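Local coordinates for hypothetical protein TM1553 (PDB 1VRM), which probably acts as an ApbE-family flavin transferase, a magnesium-dependent enzyme that in characterised relatives moves FMN from FAD onto a target protein, at residues K69-H74 against M150-K155; E97-A102 against S279-V284; G101-T106 against G163-G168; K141-D146 against V158-G163. All coordinates share one frame; numbering follows the deposited sequence.

How the interactions relate
All four contacts are mostly buried and apolar, and none has a direct hydrogen bond between its two segments. Interactions 1 and 4 lie close, their centres about 7 Å apart, and share the three-stranded sheet through neighbouring strands 151-154 and 143-146; branched aliphatic side chains pack there, joined in interaction 4 by Asn142, and a water bridges interaction 1. Interactions 2 and 3, about 9 Å apart, start from one loop after helix 83-98 and use small residues and a phenylalanine; a bound molecule of unknown identity borders both. Interaction 3 is the nearest to the chain's centre and joins interaction 4 through the backbone of Pro105 and Asp161, whereas interaction 1 is the most peripheral.

Interaction 1 of 4, residues K69-H74 against M150-K155; sequences KKINDH and MRVMVK
Ile71 lays its CG2 methyl against the isopropyl group of Val154, the main overlap between the end of helix 67-72 and the strand. The closest approach is 3.9 Å, from Ile71 CG2 to Val154 CG1, and the second valine methyl is only slightly farther, with Ile71 CG2 and Val154 CG2 4.2 Å apart. One isoleucine branch therefore meets both methyls, and the two side chains cross at about a right angle. The first torsion of Ile71 (chi1 -67°) explains which branch touches: it turns CG2 anti to the backbone N and into the contact. Val154 CG2 also reaches the helix backbone, lying 3.9 Å from Ile71 O. Val152, two residues earlier and with its CB directed to the same side, extends the apolar patch more loosely, its CG1 4.4 Å from Ile71 CG2.

No direct hydrogen bond joins the segments, but one water does: it donates to His74 O at 2.7 Å and accepts from Val154 N at 2.9 Å, linking the turn after the helix to the strand backbone. That turn is itself held by the imidazole, since His74 ND1 donates to Lys70 O over 2.6 Å, with the acceptor only 6° out of the ring plane.

Strand 151-154 is the middle strand of a three-stranded antiparallel sheet, between 79-80 and 143-146, while helix 83-98 packs on both sides of the contact, with Ile89 against Ile71 and Tyr86 against Val152.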
loop_
_atom_site.group_PDB
_atom_site.type_symbol
_atom_site.label_atom_id
_atom_site.label_comp_id
_atom_site.label_asym_id
_atom_site.label_seq_id
_atom_site.Cartn_x
_atom_site.Cartn_y
_atom_site.Cartn_z
ATOM N N LYS A 69 15.930 -4.777 -4.595
ATOM C CA LYS A 69 16.513 -5.443 -5.754
ATOM C C LYS A 69 17.804 -6.117 -5.312
ATOM O O LYS A 69 18.065 -7.277 -5.716
ATOM C CB LYS A 69 16.760 -4.493 -6.895
ATOM C CG LYS A 69 17.283 -5.159 -8.147
ATOM C CD LYS A 69 17.131 -4.248 -9.325
ATOM C CE LYS A 69 18.042 -4.673 -10.448
ATOM N NZ LYS A 69 17.731 -6.037 -10.862
ATOM N N LYS A 70 18.601 -5.456 -4.483
ATOM C CA LYS A 70 19.851 -6.083 -3.985
ATOM C C LYS A 70 19.566 -7.397 -3.281
ATOM O O LYS A 70 20.180 -8.410 -3.587
ATOM C CB LYS A 70 20.610 -5.161 -3.032
ATOM C CG LYS A 70 21.901 -5.737 -2.461
ATOM C CD LYS A 70 22.471 -4.721 -1.487
ATOM C CE LYS A 70 23.555 -5.266 -0.642
ATOM N NZ LYS A 70 24.226 -4.094 0.022
ATOM N N ILE A 71 18.586 -7.425 -2.385
ATOM C CA ILE A 71 18.249 -8.660 -1.712
ATOM C C ILE A 71 17.732 -9.696 -2.733
ATOM O O ILE A 71 18.212 -10.861 -2.792
ATOM C CB ILE A 71 17.159 -8.458 -0.628
ATOM C CG1 ILE A 71 17.697 -7.601 0.535
ATOM C CG2 ILE A 71 16.654 -9.836 -0.128
ATOM C CD1 ILE A 71 16.618 -6.938 1.368
ATOM N N ASN A 72 16.816 -9.279 -3.602
ATOM C CA ASN A 72 16.213 -10.187 -4.619
ATOM C C ASN A 72 17.220 -10.805 -5.567
ATOM O O ASN A 72 17.012 -11.924 -6.082
ATOM C CB ASN A 72 15.109 -9.505 -5.381
ATOM C CG ASN A 72 13.873 -9.247 -4.512
ATOM O OD1 ASN A 72 13.703 -9.869 -3.446
ATOM N ND2 ASN A 72 12.981 -8.387 -5.010
ATOM N N ASP A 73 18.256 -10.020 -5.856
ATOM C CA ASP A 73 19.298 -10.434 -6.782
ATOM C C ASP A 73 20.433 -11.211 -6.076
ATOM O O ASP A 73 21.401 -11.597 -6.733
ATOM C CB ASP A 73 19.865 -9.214 -7.503
ATOM C CG ASP A 73 18.917 -8.652 -8.579
ATOM O OD1 ASP A 73 17.919 -9.341 -8.928
ATOM O OD2 ASP A 73 19.243 -7.557 -9.071
ATOM N N HIS A 74 20.293 -11.410 -4.756
ATOM C CA HIS A 74 21.260 -12.149 -3.987
ATOM C C HIS A 74 20.557 -13.260 -3.178
ATOM O O HIS A 74 20.572 -13.218 -1.937
ATOM C CB HIS A 74 22.044 -11.215 -3.079
ATOM C CG HIS A 74 22.982 -10.337 -3.827
ATOM N ND1 HIS A 74 22.597 -9.134 -4.369
ATOM C CD2 HIS A 74 24.276 -10.521 -4.195
ATOM C CE1 HIS A 74 23.616 -8.594 -5.024
ATOM N NE2 HIS A 74 24.646 -9.427 -4.944
HETATM N N MSE A 150 21.919 -7.685 11.558
HETATM C CA MSE A 150 21.021 -6.988 10.652
HETATM C C MSE A 150 21.211 -7.434 9.207
HETATM O O MSE A 150 21.560 -6.642 8.296
HETATM C CB MSE A 150 21.226 -5.500 10.764
HETATM C CG MSE A 150 20.140 -4.705 10.173
HETATM SE SE MSE A 150 20.095 -2.997 11.168
HETATM C CE MSE A 150 18.727 -3.469 12.548
ATOM N N ARG A 151 20.976 -8.719 9.011
ATOM C CA ARG A 151 21.034 -9.327 7.702
ATOM C C ARG A 151 19.708 -9.990 7.414
ATOM O O ARG A 151 19.013 -10.435 8.330
ATOM C CB ARG A 151 22.167 -10.354 7.596
ATOM C CG ARG A 151 23.566 -9.824 7.903
ATOM C CD ARG A 151 24.672 -10.844 7.640
ATOM N NE ARG A 151 24.557 -11.905 8.599
ATOM C CZ ARG A 151 25.417 -12.916 8.735
ATOM N NH1 ARG A 151 26.449 -13.035 7.910
ATOM N NH2 ARG A 151 25.224 -13.784 9.711
ATOM N N VAL A 152 19.405 -10.088 6.118
ATOM C CA VAL A 152 18.190 -10.743 5.592
ATOM C C VAL A 152 18.648 -11.813 4.595
ATOM O O VAL A 152 19.645 -11.621 3.875
ATOM C CB VAL A 152 17.276 -9.714 4.905
ATOM C CG1 VAL A 152 16.071 -10.370 4.161
ATOM C CG2 VAL A 152 16.773 -8.765 5.961
HETATM N N MSE A 153 17.925 -12.919 4.558
HETATM C CA MSE A 153 18.147 -13.918 3.517
HETATM C C MSE A 153 16.807 -14.293 2.959
HETATM O O MSE A 153 15.844 -14.445 3.711
HETATM C CB MSE A 153 18.874 -15.166 4.036
HETATM C CG MSE A 153 18.915 -16.225 2.926
HETATM SE SE MSE A 153 20.213 -17.588 3.360
HETATM C CE MSE A 153 19.238 -18.387 4.791
ATOM N N VAL A 154 16.776 -14.491 1.637
ATOM C CA VAL A 154 15.581 -15.032 0.965
ATOM C C VAL A 154 15.887 -16.446 0.495
ATOM O O VAL A 154 16.854 -16.638 -0.232
ATOM C CB VAL A 154 15.052 -14.185 -0.189
ATOM C CG1 VAL A 154 14.376 -12.945 0.352
ATOM C CG2 VAL A 154 16.130 -13.820 -1.237
ATOM N N LYS A 155 15.110 -17.424 0.998
ATOM C CA LYS A 155 15.235 -18.796 0.553
ATOM C C LYS A 155 14.125 -19.198 -0.420
ATOM O O LYS A 155 13.132 -18.478 -0.633
ATOM C CB LYS A 155 15.278 -19.770 1.714
ATOM C CG LYS A 155 14.146 -19.777 2.573
ATOM C CD LYS A 155 14.286 -20.875 3.645
ATOM C CE LYS A 155 12.968 -21.067 4.365
ATOM N NZ LYS A 155 12.980 -22.289 5.222
HETATM O O HOH W 1 19.357 -14.074 0.323
#

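Interaction 2 of 4, residues E97-A102 against S279-V284; sequences ELTDGA and STAGFV
Apolar packing carries this contact, and its centre is Ala102 against Ala281, whose CB atoms are 4.1 Å apart. Ala102 CB also lies 4.2 Å from Val284 CG1, one helical turn further on. With CA atoms of Ala102 and Ala281 4.8 Å apart, the two backbones come close, as the small side chains of both residues allow. Thr99, at the other end of the turn, is a second partner of the alanine and meets it through carbon: Thr99 CG2 is 3.7 Å from Ala281 CB. The chi1 of 63° places the threonine methyl anti to the carbonyl carbon and in reach of the alanine, while the hydroxyl occupies the position between the backbone N and the carbonyl carbon.

Contacts between side chains and backbone form the second group. Val284 CG2 lies 3.7 Å from Ala102 O, and Ala102 CB is 4.0 Å from Ala281 O; both are packing contacts, and the bond accepted by Ala102 O comes from a bound molecule of unknown identity.

Hydrogen bonds shape the turn without crossing the interface. A Schellman motif ends the helix, with Gly101 N bonded to Ala96 O and Asp100, at positive phi, as its C-prime residue. A type I' turn then runs from Thr99 to Ala102, closed by Ala102 N to Thr99 O at 3.0 Å. The Thr99 hydroxyl bonds to Phe95 O and Phe103 N, so it ties the helix end to the loop after it.

The contact thus sets the turn after helix 83-98 against helix 272-296, where Leu278 and Met285 continue the packing on Thr99 and Ala102 respectively.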
loop_
_atom_site.group_PDB
_atom_site.type_symbol
_atom_site.label_atom_id
_atom_site.label_comp_id
_atom_site.label_asym_id
_atom_site.label_seq_id
_atom_site.Cartn_x
_atom_site.Cartn_y
_atom_site.Cartn_z
ATOM N N GLU A 97 2.114 -12.189 8.676
ATOM C CA GLU A 97 1.749 -13.098 9.755
ATOM C C GLU A 97 0.362 -12.761 10.326
ATOM O O GLU A 97 -0.465 -13.647 10.558
ATOM C CB GLU A 97 2.830 -13.078 10.818
ATOM C CG GLU A 97 2.560 -14.097 11.882
ATOM C CD GLU A 97 3.794 -14.384 12.690
ATOM O OE1 GLU A 97 4.696 -15.069 12.149
ATOM O OE2 GLU A 97 3.857 -13.923 13.856
ATOM N N LEU A 98 0.088 -11.482 10.512
ATOM C CA LEU A 98 -1.172 -11.055 11.080
ATOM C C LEU A 98 -2.343 -11.465 10.204
ATOM O O LEU A 98 -3.447 -11.746 10.697
ATOM C CB LEU A 98 -1.167 -9.528 11.217
ATOM C CG LEU A 98 -2.408 -8.860 11.755
ATOM C CD1 LEU A 98 -2.614 -9.302 13.212
ATOM C CD2 LEU A 98 -2.244 -7.351 11.626
ATOM N N THR A 99 -2.133 -11.453 8.881
ATOM C CA THR A 99 -3.208 -11.743 7.929
ATOM C C THR A 99 -3.157 -13.168 7.312
ATOM O O THR A 99 -3.797 -13.430 6.283
ATOM C CB THR A 99 -3.252 -10.638 6.831
ATOM O OG1 THR A 99 -2.010 -10.672 6.109
ATOM C CG2 THR A 99 -3.422 -9.302 7.435
ATOM N N ASP A 100 -2.352 -14.064 7.900
ATOM C CA ASP A 100 -2.143 -15.399 7.406
ATOM C C ASP A 100 -1.784 -15.417 5.953
ATOM O O ASP A 100 -2.267 -16.245 5.176
ATOM C CB ASP A 100 -3.384 -16.253 7.663
ATOM C CG ASP A 100 -3.764 -16.295 9.159
ATOM O OD1 ASP A 100 -2.864 -16.376 10.017
ATOM O OD2 ASP A 100 -4.973 -16.233 9.478
ATOM N N GLY A 101 -0.929 -14.479 5.565
ATOM C CA GLY A 101 -0.429 -14.414 4.201
ATOM C C GLY A 101 -1.326 -13.784 3.173
ATOM O O GLY A 101 -0.986 -13.798 1.991
ATOM N N ALA A 102 -2.475 -13.257 3.584
ATOM C CA ALA A 102 -3.335 -12.531 2.622
ATOM C C ALA A 102 -2.638 -11.284 2.055
ATOM O O ALA A 102 -2.672 -11.027 0.833
ATOM C CB ALA A 102 -4.660 -12.174 3.252
ATOM N N SER A 279 -5.469 -2.863 3.510
ATOM C CA SER A 279 -6.415 -2.696 2.399
ATOM C C SER A 279 -6.119 -3.806 1.365
ATOM O O SER A 279 -7.029 -4.356 0.791
ATOM C CB SER A 279 -6.381 -1.313 1.779
ATOM O OG SER A 279 -5.161 -1.073 1.106
ATOM N N THR A 280 -4.828 -4.136 1.186
ATOM C CA THR A 280 -4.440 -5.223 0.307
ATOM C C THR A 280 -4.972 -6.541 0.851
ATOM O O THR A 280 -5.583 -7.323 0.145
ATOM C CB THR A 280 -2.889 -5.238 0.177
ATOM O OG1 THR A 280 -2.460 -3.987 -0.415
ATOM C CG2 THR A 280 -2.404 -6.405 -0.658
ATOM N N ALA A 281 -4.713 -6.805 2.129
ATOM C CA ALA A 281 -5.175 -8.056 2.726
ATOM C C ALA A 281 -6.704 -8.187 2.654
ATOM O O ALA A 281 -7.245 -9.239 2.352
ATOM C CB ALA A 281 -4.767 -8.143 4.185
ATOM N N GLY A 282 -7.391 -7.098 2.975
ATOM C CA GLY A 282 -8.876 -7.116 2.933
ATOM C C GLY A 282 -9.401 -7.370 1.537
ATOM O O GLY A 282 -10.411 -8.079 1.350
ATOM N N PHE A 283 -8.756 -6.795 0.539
ATOM C CA PHE A 283 -9.136 -7.035 -0.861
ATOM C C PHE A 283 -9.068 -8.545 -1.180
ATOM O O PHE A 283 -9.975 -9.118 -1.730
ATOM C CB PHE A 283 -8.220 -6.290 -1.792
ATOM C CG PHE A 283 -8.675 -6.315 -3.236
ATOM C CD1 PHE A 283 -8.373 -7.422 -4.025
ATOM C CD2 PHE A 283 -9.379 -5.272 -3.786
ATOM C CE1 PHE A 283 -8.757 -7.466 -5.361
ATOM C CE2 PHE A 283 -9.793 -5.314 -5.118
ATOM C CZ PHE A 283 -9.467 -6.415 -5.899
ATOM N N VAL A 284 -7.958 -9.170 -0.819
ATOM C CA VAL A 284 -7.763 -10.587 -1.039
ATOM C C VAL A 284 -8.746 -11.441 -0.241
ATOM O O VAL A 284 -9.205 -12.449 -0.727
ATOM C CB VAL A 284 -6.320 -11.006 -0.704
ATOM C CG1 VAL A 284 -6.173 -12.537 -0.669
ATOM C CG2 VAL A 284 -5.295 -10.308 -1.628
#

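Interaction 3 of 4, residues G101-T106 against G163-G168; sequences GAFDPT and GGIAKG
Phe103 reaches from its loop to the turn before helix 166-181. From CB, with CG anti to the backbone N (chi1 171°), the side chain heads for the 163-168 segment, and its far end makes the contact. Phe103 CE1 meets the peptide of Gly164, lying 3.7 Å from both Gly164 O and Gly164 C, while Gly164 CA lies in plane at the ring edge. At the tip, Phe103 CZ is 3.9 Å from Ile165 CB and 4.1 Å from Ile165 CG2, the two side chains crossing at about a right angle. Gly164 fits closely: a CB modelled on it would clash with Phe103 CE1. An alanine here would take away the ring, which would probably open a gap beside Gly164 and leave Ile165 CB and CG2 with less packing on that side.

Just beyond, Asp104 OD1 accepts from Thr106 N at 2.8 Å and Thr106 OG1 at 2.6 Å, both from the same face of the carboxylate plane.

The first of those bonds defines an Asx turn. The Phe103 side chain also touches Phe95 and Ala281, and Asp104 N bonds to a bound molecule of unknown identity, so the arrangement is that of two loops bordering a probable ligand pocket.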
loop_
_atom_site.group_PDB
_atom_site.type_symbol
_atom_site.label_atom_id
_atom_site.label_comp_id
_atom_site.label_asym_id
_atom_site.label_seq_id
_atom_site.Cartn_x
_atom_site.Cartn_y
_atom_site.Cartn_z
ATOM N N GLY A 101 -0.929 -14.479 5.565
ATOM C CA GLY A 101 -0.429 -14.414 4.201
ATOM C C GLY A 101 -1.326 -13.784 3.173
ATOM O O GLY A 101 -0.986 -13.798 1.991
ATOM N N ALA A 102 -2.475 -13.257 3.584
ATOM C CA ALA A 102 -3.335 -12.531 2.622
ATOM C C ALA A 102 -2.638 -11.284 2.055
ATOM O O ALA A 102 -2.672 -11.027 0.833
ATOM C CB ALA A 102 -4.660 -12.174 3.252
ATOM N N PHE A 103 -2.003 -10.516 2.933
ATOM C CA PHE A 103 -0.928 -9.595 2.527
ATOM C C PHE A 103 0.355 -10.411 2.620
ATOM O O PHE A 103 0.615 -11.029 3.659
ATOM C CB PHE A 103 -0.856 -8.376 3.456
ATOM C CG PHE A 103 0.343 -7.517 3.207
ATOM C CD1 PHE A 103 0.327 -6.527 2.243
ATOM C CD2 PHE A 103 1.506 -7.728 3.915
ATOM C CE1 PHE A 103 1.459 -5.736 2.043
ATOM C CE2 PHE A 103 2.661 -6.931 3.695
ATOM C CZ PHE A 103 2.633 -5.981 2.743
ATOM N N ASP A 104 1.147 -10.434 1.555
ATOM C CA ASP A 104 2.420 -11.118 1.610
ATOM C C ASP A 104 3.409 -10.395 0.714
ATOM O O ASP A 104 3.183 -10.350 -0.486
ATOM C CB ASP A 104 2.230 -12.541 1.159
ATOM C CG ASP A 104 3.439 -13.425 1.460
ATOM O OD1 ASP A 104 4.543 -12.880 1.395
ATOM O OD2 ASP A 104 3.300 -14.652 1.788
ATOM N N PRO A 105 4.505 -9.872 1.295
ATOM C CA PRO A 105 5.473 -9.126 0.512
ATOM C C PRO A 105 6.350 -10.039 -0.347
ATOM O O PRO A 105 7.218 -9.548 -1.027
ATOM C CB PRO A 105 6.285 -8.404 1.577
ATOM C CG PRO A 105 6.304 -9.308 2.696
ATOM C CD PRO A 105 4.930 -9.948 2.704
ATOM N N THR A 106 6.137 -11.344 -0.341
ATOM C CA THR A 106 6.888 -12.220 -1.229
ATOM C C THR A 106 6.124 -12.663 -2.488
ATOM O O THR A 106 6.394 -13.699 -3.063
ATOM C CB THR A 106 7.409 -13.448 -0.484
ATOM O OG1 THR A 106 6.288 -14.226 -0.054
ATOM C CG2 THR A 106 8.276 -13.039 0.729
ATOM N N GLY A 163 5.270 -3.094 -2.791
ATOM C CA GLY A 163 4.322 -2.177 -3.371
ATOM C C GLY A 163 3.018 -2.111 -2.566
ATOM O O GLY A 163 2.266 -1.127 -2.686
ATOM N N GLY A 164 2.725 -3.135 -1.753
ATOM C CA GLY A 164 1.483 -3.171 -0.986
ATOM C C GLY A 164 1.554 -2.403 0.328
ATOM O O GLY A 164 0.542 -2.266 1.006
ATOM N N ILE A 165 2.744 -1.901 0.688
ATOM C CA ILE A 165 2.952 -1.201 1.948
ATOM C C ILE A 165 3.764 0.098 1.806
ATOM O O ILE A 165 3.762 0.948 2.706
ATOM C CB ILE A 165 3.577 -2.200 3.022
ATOM C CG1 ILE A 165 3.479 -1.663 4.433
ATOM C CG2 ILE A 165 5.008 -2.620 2.618
ATOM C CD1 ILE A 165 3.911 -2.655 5.495
ATOM N N ALA A 166 4.477 0.253 0.680
ATOM C CA ALA A 166 5.456 1.331 0.557
ATOM C C ALA A 166 4.816 2.710 0.495
ATOM O O ALA A 166 5.396 3.662 1.033
ATOM C CB ALA A 166 6.301 1.103 -0.684
ATOM N N LYS A 167 3.639 2.825 -0.123
ATOM C CA LYS A 167 2.942 4.117 -0.127
ATOM C C LYS A 167 2.575 4.534 1.288
ATOM O O LYS A 167 2.803 5.675 1.683
ATOM C CB LYS A 167 1.696 4.145 -1.021
ATOM C CG LYS A 167 1.963 4.122 -2.530
ATOM C CD LYS A 167 0.665 4.406 -3.299
ATOM C CE LYS A 167 -0.318 3.289 -3.216
ATOM N NZ LYS A 167 0.208 2.087 -3.937
ATOM N N GLY A 168 2.019 3.607 2.087
ATOM C CA GLY A 168 1.676 3.907 3.455
ATOM C C GLY A 168 2.879 4.328 4.270
ATOM O O GLY A 168 2.834 5.267 5.079
#

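Interaction 4 of 4, residues K141-D146 against V158-G163; sequences KNVLFD and VKIDLG
Asn142 and Val158 meet where a beta hairpin, strands 143-146 and 151-154, is followed by an extended segment that passes the start of its first strand. The packing is tight here. Val158 CG1 lies 3.5 Å from Asn142 CB and 3.6 Å from Asn142 ND2, and Val158 CG2 stands 3.8 Å from the same CB, so both valine methyls straddle the root of the asparagine. With chi1 at -67°, Asn142 CG lies beside the backbone N, which brings the amide end alongside CG1. That amide has its own partners: OD1 accepts from Asn156 ND2, and ND2 donates to Gly139 O. A glycine at Val158 has no methyls to set against Asn142 CB, which is likely to leave a gap there and the hydrogen-bonded amide with less packing beside it.

The other half is looser. Val143 CG1 and Ile160 CD1 are 4.3 Å apart, although both residues are buried; Val152 and Thr106 also pack on Val143, and Val154 on Ile160. On the outer side, Lys159 points its CB away from the strand and is partly exposed, pairing with Glu112 in a salt bridge, while Lys141 is exposed.

Farther along, the segment closes with an Asx turn: Gly163 N donates to Asp161 OD2 at 2.9 Å, with an N-H...O angle of 153°, from 55° out of the carboxylate plane.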
loop_
_atom_site.group_PDB
_atom_site.type_symbol
_atom_site.label_atom_id
_atom_site.label_comp_id
_atom_site.label_asym_id
_atom_site.label_seq_id
_atom_site.Cartn_x
_atom_site.Cartn_y
_atom_site.Cartn_z
ATOM N N LYS A 141 7.281 -16.710 4.986
ATOM C CA LYS A 141 8.142 -17.490 5.871
ATOM C C LYS A 141 9.518 -17.809 5.270
ATOM O O LYS A 141 10.419 -18.269 5.973
ATOM C CB LYS A 141 7.431 -18.762 6.334
ATOM C CG LYS A 141 6.191 -18.481 7.186
ATOM C CD LYS A 141 5.433 -19.783 7.480
ATOM C CE LYS A 141 4.196 -19.517 8.310
ATOM N NZ LYS A 141 3.542 -20.803 8.708
ATOM N N ASN A 142 9.693 -17.540 3.975
ATOM C CA ASN A 142 10.960 -17.730 3.278
ATOM C C ASN A 142 11.908 -16.555 3.450
ATOM O O ASN A 142 13.007 -16.572 2.927
ATOM C CB ASN A 142 10.708 -18.003 1.807
ATOM C CG ASN A 142 10.030 -19.306 1.589
ATOM O OD1 ASN A 142 10.592 -20.383 1.900
ATOM N ND2 ASN A 142 8.796 -19.257 1.068
ATOM N N VAL A 143 11.462 -15.493 4.117
ATOM C CA VAL A 143 12.366 -14.381 4.449
ATOM C C VAL A 143 12.890 -14.580 5.854
ATOM O O VAL A 143 12.090 -14.591 6.816
ATOM C CB VAL A 143 11.642 -13.048 4.399
ATOM C CG1 VAL A 143 12.646 -11.872 4.582
ATOM C CG2 VAL A 143 10.876 -12.929 3.064
ATOM N N LEU A 144 14.205 -14.738 5.969
ATOM C CA LEU A 144 14.864 -15.017 7.260
ATOM C C LEU A 144 15.623 -13.789 7.709
ATOM O O LEU A 144 16.148 -13.022 6.879
ATOM C CB LEU A 144 15.837 -16.176 7.122
ATOM C CG LEU A 144 15.271 -17.428 6.440
ATOM C CD1 LEU A 144 16.292 -18.553 6.448
ATOM C CD2 LEU A 144 13.966 -17.860 7.081
ATOM N N PHE A 145 15.676 -13.618 9.039
ATOM C CA PHE A 145 16.253 -12.437 9.664
ATOM C C PHE A 145 17.362 -12.809 10.617
ATOM O O PHE A 145 17.239 -13.781 11.351
ATOM C CB PHE A 145 15.162 -11.711 10.442
ATOM C CG PHE A 145 14.070 -11.186 9.574
ATOM C CD1 PHE A 145 14.239 -10.001 8.925
ATOM C CD2 PHE A 145 12.889 -11.877 9.395
ATOM C CE1 PHE A 145 13.240 -9.490 8.087
ATOM C CE2 PHE A 145 11.865 -11.378 8.574
ATOM C CZ PHE A 145 12.062 -10.198 7.899
ATOM N N ASP A 146 18.416 -11.997 10.601
ATOM C CA ASP A 146 19.518 -12.042 11.553
ATOM C C ASP A 146 19.535 -10.689 12.290
ATOM O O ASP A 146 20.190 -9.740 11.850
ATOM C CB ASP A 146 20.798 -12.300 10.778
ATOM C CG ASP A 146 22.054 -12.260 11.635
ATOM O OD1 ASP A 146 21.953 -12.046 12.862
ATOM O OD2 ASP A 146 23.137 -12.465 11.033
ATOM N N VAL A 158 12.449 -16.878 -3.293
ATOM C CA VAL A 158 11.417 -15.832 -3.178
ATOM C C VAL A 158 12.022 -14.461 -3.496
ATOM O O VAL A 158 13.228 -14.231 -3.326
ATOM C CB VAL A 158 10.668 -15.778 -1.851
ATOM C CG1 VAL A 158 9.997 -17.070 -1.496
ATOM C CG2 VAL A 158 11.554 -15.312 -0.760
ATOM N N LYS A 159 11.159 -13.561 -3.938
ATOM C CA LYS A 159 11.509 -12.191 -4.141
ATOM C C LYS A 159 10.492 -11.303 -3.409
ATOM O O LYS A 159 9.289 -11.545 -3.439
ATOM C CB LYS A 159 11.542 -11.820 -5.602
ATOM C CG LYS A 159 12.701 -12.526 -6.371
ATOM C CD LYS A 159 12.835 -11.955 -7.745
ATOM C CE LYS A 159 14.146 -12.306 -8.465
ATOM N NZ LYS A 159 14.318 -11.629 -9.834
ATOM N N ILE A 160 11.011 -10.273 -2.771
ATOM C CA ILE A 160 10.222 -9.316 -1.964
ATOM C C ILE A 160 9.723 -8.222 -2.894
ATOM O O ILE A 160 10.475 -7.698 -3.726
ATOM C CB ILE A 160 11.126 -8.701 -0.881
ATOM C CG1 ILE A 160 11.556 -9.797 0.129
ATOM C CG2 ILE A 160 10.478 -7.511 -0.259
ATOM C CD1 ILE A 160 12.681 -9.412 1.056
ATOM N N ASP A 161 8.466 -7.850 -2.755
ATOM C CA ASP A 161 7.917 -6.668 -3.420
ATOM C C ASP A 161 7.122 -5.914 -2.344
ATOM O O ASP A 161 6.247 -6.501 -1.703
ATOM C CB ASP A 161 6.981 -6.973 -4.593
ATOM C CG ASP A 161 6.472 -5.653 -5.243
ATOM O OD1 ASP A 161 7.167 -5.075 -6.120
ATOM O OD2 ASP A 161 5.412 -5.151 -4.821
ATOM N N LEU A 162 7.463 -4.636 -2.154
ATOM C CA LEU A 162 6.881 -3.810 -1.072
ATOM C C LEU A 162 5.787 -2.862 -1.586
ATOM O O LEU A 162 5.366 -1.953 -0.857
ATOM C CB LEU A 162 7.983 -3.018 -0.336
ATOM C CG LEU A 162 9.008 -3.871 0.418
ATOM C CD1 LEU A 162 10.029 -3.109 1.210
ATOM C CD2 LEU A 162 8.302 -4.850 1.382
ATOM N N GLY A 163 5.270 -3.094 -2.791
ATOM C CA GLY A 163 4.322 -2.177 -3.371
ATOM C C GLY A 163 3.018 -2.111 -2.566
ATOM O O GLY A 163 2.266 -1.127 -2.686
#